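Local coordinates for PF14_0633 protein (Plasmodium falciparum, PDB 3IGM) that binds its cognate DNA through an AP2 domain that forms a domain-swapped dimer, and probably acts as a sequence-specific transcription factor, at residues W20-Y25 against R33-K38. Residues are numbered along the deposited sequence; the frame is centred on the assembly and turned at random.
Sequences WLAFFY and RTFHPK. With nucleotides of chain B; nucleotides of chain C.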
loop_
_atom_site.group_PDB
_atom_site.type_symbol
_atom_site.label_atom_id
_atom_site.label_comp_id
_atom_site.label_asym_id
_atom_site.label_seq_id
_atom_site.Cartn_x
_atom_site.Cartn_y
_atom_site.Cartn_z
ATOM N N TRP A 20 7.415 -1.603 7.459
ATOM C CA TRP A 20 8.052 -1.283 8.722
ATOM C C TRP A 20 9.461 -1.832 8.687
ATOM O O TRP A 20 9.658 -3.001 8.333
ATOM C CB TRP A 20 7.325 -1.972 9.893
ATOM C CG TRP A 20 5.874 -1.637 10.013
ATOM C CD1 TRP A 20 4.821 -2.380 9.571
ATOM C CD2 TRP A 20 5.319 -0.461 10.617
ATOM N NE1 TRP A 20 3.635 -1.734 9.863
ATOM C CE2 TRP A 20 3.917 -0.555 10.503
ATOM C CE3 TRP A 20 5.877 0.666 11.243
ATOM C CZ2 TRP A 20 3.052 0.440 10.996
ATOM C CZ3 TRP A 20 5.012 1.659 11.728
ATOM C CH2 TRP A 20 3.620 1.531 11.605
ATOM N N LEU A 21 10.444 -1.010 9.047
ATOM C CA LEU A 21 11.766 -1.549 9.311
ATOM C C LEU A 21 12.075 -1.453 10.795
ATOM O O LEU A 21 11.790 -0.450 11.445
ATOM C CB LEU A 21 12.880 -0.907 8.472
ATOM C CG LEU A 21 12.784 -0.613 6.972
ATOM C CD1 LEU A 21 14.174 -0.459 6.369
ATOM C CD2 LEU A 21 11.960 -1.577 6.168
ATOM N N ALA A 22 12.614 -2.540 11.323
ATOM C CA ALA A 22 13.099 -2.595 12.687
ATOM C C ALA A 22 14.599 -2.367 12.614
ATOM O O ALA A 22 15.343 -3.142 11.980
ATOM C CB ALA A 22 12.771 -3.965 13.308
ATOM N N PHE A 23 15.025 -1.271 13.224
ATOM C CA PHE A 23 16.419 -0.862 13.267
ATOM C C PHE A 23 16.988 -1.283 14.601
ATOM O O PHE A 23 16.369 -1.068 15.634
ATOM C CB PHE A 23 16.548 0.659 13.068
ATOM C CG PHE A 23 16.324 1.091 11.642
ATOM C CD1 PHE A 23 17.407 1.251 10.773
ATOM C CD2 PHE A 23 15.034 1.294 11.159
ATOM C CE1 PHE A 23 17.214 1.615 9.452
ATOM C CE2 PHE A 23 14.821 1.656 9.828
ATOM C CZ PHE A 23 15.918 1.825 8.969
ATOM N N PHE A 24 18.159 -1.903 14.576
ATOM C CA PHE A 24 18.747 -2.476 15.784
ATOM C C PHE A 24 20.260 -2.369 15.704
ATOM O O PHE A 24 20.833 -2.306 14.613
ATOM C CB PHE A 24 18.314 -3.956 15.968
ATOM C CG PHE A 24 18.747 -4.880 14.842
ATOM C CD1 PHE A 24 19.853 -5.722 14.989
ATOM C CD2 PHE A 24 18.044 -4.924 13.649
ATOM C CE1 PHE A 24 20.248 -6.581 13.948
ATOM C CE2 PHE A 24 18.432 -5.771 12.605
ATOM C CZ PHE A 24 19.529 -6.602 12.755
ATOM N N TYR A 25 20.905 -2.354 16.860
ATOM C CA TYR A 25 22.360 -2.382 16.899
ATOM C C TYR A 25 22.887 -3.809 16.968
ATOM O O TYR A 25 22.368 -4.637 17.721
ATOM C CB TYR A 25 22.898 -1.504 18.035
ATOM C CG TYR A 25 22.850 -0.039 17.656
ATOM C CD1 TYR A 25 23.849 0.532 16.863
ATOM C CD2 TYR A 25 21.779 0.766 18.044
ATOM C CE1 TYR A 25 23.786 1.876 16.483
ATOM C CE2 TYR A 25 21.718 2.110 17.679
ATOM C CZ TYR A 25 22.721 2.654 16.900
ATOM O OH TYR A 25 22.651 3.981 16.545
ATOM N N ARG A 33 15.780 -4.668 9.635
ATOM C CA ARG A 33 15.020 -5.807 9.143
ATOM C C ARG A 33 13.667 -5.310 8.625
ATOM O O ARG A 33 12.958 -4.566 9.311
ATOM C CB ARG A 33 14.858 -6.857 10.244
ATOM C CG ARG A 33 13.925 -8.029 9.920
ATOM C CD ARG A 33 14.571 -9.129 9.095
ATOM N NE ARG A 33 15.696 -9.775 9.770
ATOM C CZ ARG A 33 15.655 -10.985 10.330
ATOM N NH1 ARG A 33 14.538 -11.711 10.343
ATOM N NH2 ARG A 33 16.749 -11.479 10.879
ATOM N N THR A 34 13.324 -5.741 7.417
ATOM C CA THR A 34 12.138 -5.282 6.730
ATOM C C THR A 34 10.899 -6.162 6.976
ATOM O O THR A 34 10.958 -7.391 6.849
ATOM C CB THR A 34 12.433 -5.191 5.217
ATOM O OG1 THR A 34 13.435 -4.178 4.993
ATOM C CG2 THR A 34 11.183 -4.847 4.449
ATOM N N PHE A 35 9.782 -5.511 7.300
ATOM C CA PHE A 35 8.503 -6.190 7.526
ATOM C C PHE A 35 7.387 -5.580 6.672
ATOM O O PHE A 35 6.772 -4.572 7.058
ATOM C CB PHE A 35 8.122 -6.126 9.011
ATOM C CG PHE A 35 9.048 -6.901 9.910
ATOM C CD1 PHE A 35 8.766 -8.239 10.237
ATOM C CD2 PHE A 35 10.192 -6.306 10.425
ATOM C CE1 PHE A 35 9.612 -8.962 11.065
ATOM C CE2 PHE A 35 11.053 -7.019 11.261
ATOM C CZ PHE A 35 10.758 -8.356 11.583
ATOM N N HIS A 36 7.144 -6.182 5.509
ATOM C CA HIS A 36 6.030 -5.785 4.644
ATOM C C HIS A 36 4.713 -6.295 5.220
ATOM O O HIS A 36 4.678 -7.386 5.814
ATOM C CB HIS A 36 6.197 -6.374 3.239
ATOM C CG HIS A 36 7.285 -5.728 2.442
ATOM N ND1 HIS A 36 7.109 -4.536 1.773
ATOM C CD2 HIS A 36 8.567 -6.101 2.217
ATOM C CE1 HIS A 36 8.232 -4.207 1.162
ATOM N NE2 HIS A 36 9.131 -5.142 1.412
ATOM N N PRO A 37 3.620 -5.527 5.032
ATOM C CA PRO A 37 2.321 -6.089 5.376
ATOM C C PRO A 37 2.185 -7.483 4.784
ATOM O O PRO A 37 2.608 -7.740 3.639
ATOM C CB PRO A 37 1.333 -5.123 4.722
ATOM C CG PRO A 37 2.053 -3.811 4.699
ATOM C CD PRO A 37 3.515 -4.144 4.524
ATOM N N LYS A 38 1.633 -8.385 5.579
ATOM C CA LYS A 38 1.401 -9.755 5.163
ATOM C C LYS A 38 0.578 -9.765 3.879
ATOM O O LYS A 38 -0.389 -9.000 3.751
ATOM C CB LYS A 38 0.681 -10.523 6.280
ATOM C CG LYS A 38 1.220 -10.240 7.696
ATOM C CD LYS A 38 2.689 -10.649 7.854
ATOM C CE LYS A 38 3.207 -10.334 9.258
ATOM N NZ LYS A 38 4.693 -10.507 9.350
ATOM P P DG B 2 11.712 -6.773 0.110
ATOM O OP1 DG B 2 10.814 -7.864 0.558
ATOM O OP2 DG B 2 11.344 -5.354 0.328
ATOM O "O5'" DG B 2 13.137 -6.965 0.789
ATOM C "C5'" DG B 2 13.808 -8.214 0.795
ATOM C "C4'" DG B 2 15.149 -8.001 1.460
ATOM O "O4'" DG B 2 15.901 -7.003 0.719
ATOM C "C3'" DG B 2 15.064 -7.497 2.900
ATOM O "O3'" DG B 2 16.055 -8.172 3.677
ATOM C "C2'" DG B 2 15.331 -5.992 2.809
ATOM C "C1'" DG B 2 16.146 -5.857 1.522
ATOM N N9 DG B 2 15.806 -4.659 0.756
ATOM C C8 DG B 2 14.565 -4.095 0.609
ATOM N N7 DG B 2 14.556 -3.025 -0.133
ATOM C C5 DG B 2 15.885 -2.868 -0.504
ATOM C C6 DG B 2 16.482 -1.866 -1.303
ATOM O O6 DG B 2 15.914 -0.917 -1.851
ATOM N N1 DG B 2 17.855 -2.057 -1.451
ATOM C C2 DG B 2 18.569 -3.089 -0.871
ATOM N N2 DG B 2 19.888 -3.115 -1.098
ATOM N N3 DG B 2 18.024 -4.036 -0.102
ATOM C C4 DG B 2 16.674 -3.859 0.041
ATOM P P DC B 3 16.347 -7.828 5.209
ATOM O OP1 DC B 3 16.996 -9.006 5.819
ATOM O OP2 DC B 3 15.121 -7.257 5.826
ATOM O "O5'" DC B 3 17.480 -6.705 5.087
ATOM C "C5'" DC B 3 18.701 -7.025 4.414
ATOM C "C4'" DC B 3 19.518 -5.772 4.171
ATOM O "O4'" DC B 3 18.751 -4.857 3.358
ATOM C "C3'" DC B 3 19.845 -4.971 5.428
ATOM O "O3'" DC B 3 21.142 -5.363 5.843
ATOM C "C2'" DC B 3 19.751 -3.501 4.995
ATOM C "C1'" DC B 3 19.325 -3.580 3.536
ATOM N N1 DC B 3 18.294 -2.608 3.096
ATOM C C2 DC B 3 18.721 -1.526 2.303
ATOM O O2 DC B 3 19.925 -1.410 2.005
ATOM N N3 DC B 3 17.791 -0.642 1.884
ATOM C C4 DC B 3 16.498 -0.789 2.214
ATOM N N4 DC B 3 15.641 0.132 1.740
ATOM C C5 DC B 3 16.046 -1.881 3.033
ATOM C C6 DC B 3 16.973 -2.758 3.453
ATOM P P DC C 3 8.815 8.073 11.901
ATOM O OP1 DC C 3 7.844 9.169 11.690
ATOM O OP2 DC C 3 8.318 6.769 12.417
ATOM O "O5'" DC C 3 9.613 7.807 10.523
ATOM C "C5'" DC C 3 9.770 8.859 9.580
ATOM C "C4'" DC C 3 10.888 8.639 8.572
ATOM O "O4'" DC C 3 12.159 8.276 9.174
ATOM C "C3'" DC C 3 10.623 7.613 7.475
ATOM O "O3'" DC C 3 10.794 8.334 6.293
ATOM C "C2'" DC C 3 11.773 6.626 7.598
ATOM C "C1'" DC C 3 12.842 7.563 8.166
ATOM N N1 DC C 3 14.042 6.853 8.707
ATOM C C2 DC C 3 15.331 7.303 8.372
ATOM O O2 DC C 3 15.466 8.287 7.642
ATOM N N3 DC C 3 16.406 6.643 8.867
ATOM C C4 DC C 3 16.223 5.578 9.652
ATOM N N4 DC C 3 17.301 4.948 10.111
ATOM C C5 DC C 3 14.925 5.111 10.009
ATOM C C6 DC C 3 13.869 5.766 9.518
#
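Trp20-Ala22 and Arg33-Phe35 pair as antiparallel strands in the beta hairpin of the AP2 domain, the part of the fold that lies against DNA. Two hydrogen-bonded pairs flank a non-hydrogen-bonded one. In the first, Phe35 N donates to Trp20 O at 2.7 Å, and Trp20 N returns a bond to Phe35 O at 3.1 Å. In the second, Ala22 N reaches Arg33 O at 2.9 Å and Arg33 N reaches Ala22 O at 2.8 Å. Between them, Leu21 and Thr34 stand side by side and point the same way. The methyl Leu21 CD2 makes a close van der Waals contact with the hydroxyl oxygen Thr34 OG1 at 3.2 Å.

Leu21, Phe23 and Thr34 share the face turned to the DNA. Leu21 packs on an adenine base. The amino N4 of DC3 of chain C sits over one face of the Phe23 ring, toward the rim, 3.4 Å from Phe23 CE1. At the strand edge, Thr34 N donates to OP2 of DC3 of chain B at 2.8 Å, with a nearly straight N-H...O angle of 164°. Just past the strand, His36 NE2 points at OP2 of DG2 of chain B; the modelled bond is very short, its exact length doubtful.

Trp20, Ala22 and Phe35 occupy the other face. Arg33 CB starts there too, but the end of its side chain leads away. With Phe35 CG anti to the carbonyl carbon (chi1 -66°), CE2 comes alongside Ala22 CB at 4.1 Å and the ring edge meets Trp20 O in plane. Helix 40-57 of the second subunit covers this side: Ala51 packs on Phe35, Phe54 on Ala22, and Lys44 O accepts a bond from Trp20 NE1.

The chemistry thus divides three ways: Leu21 and Phe23 meet bases, the strand edge and His36 meet phosphates, and the opposite face is a largely apolar seat for the swapped helix.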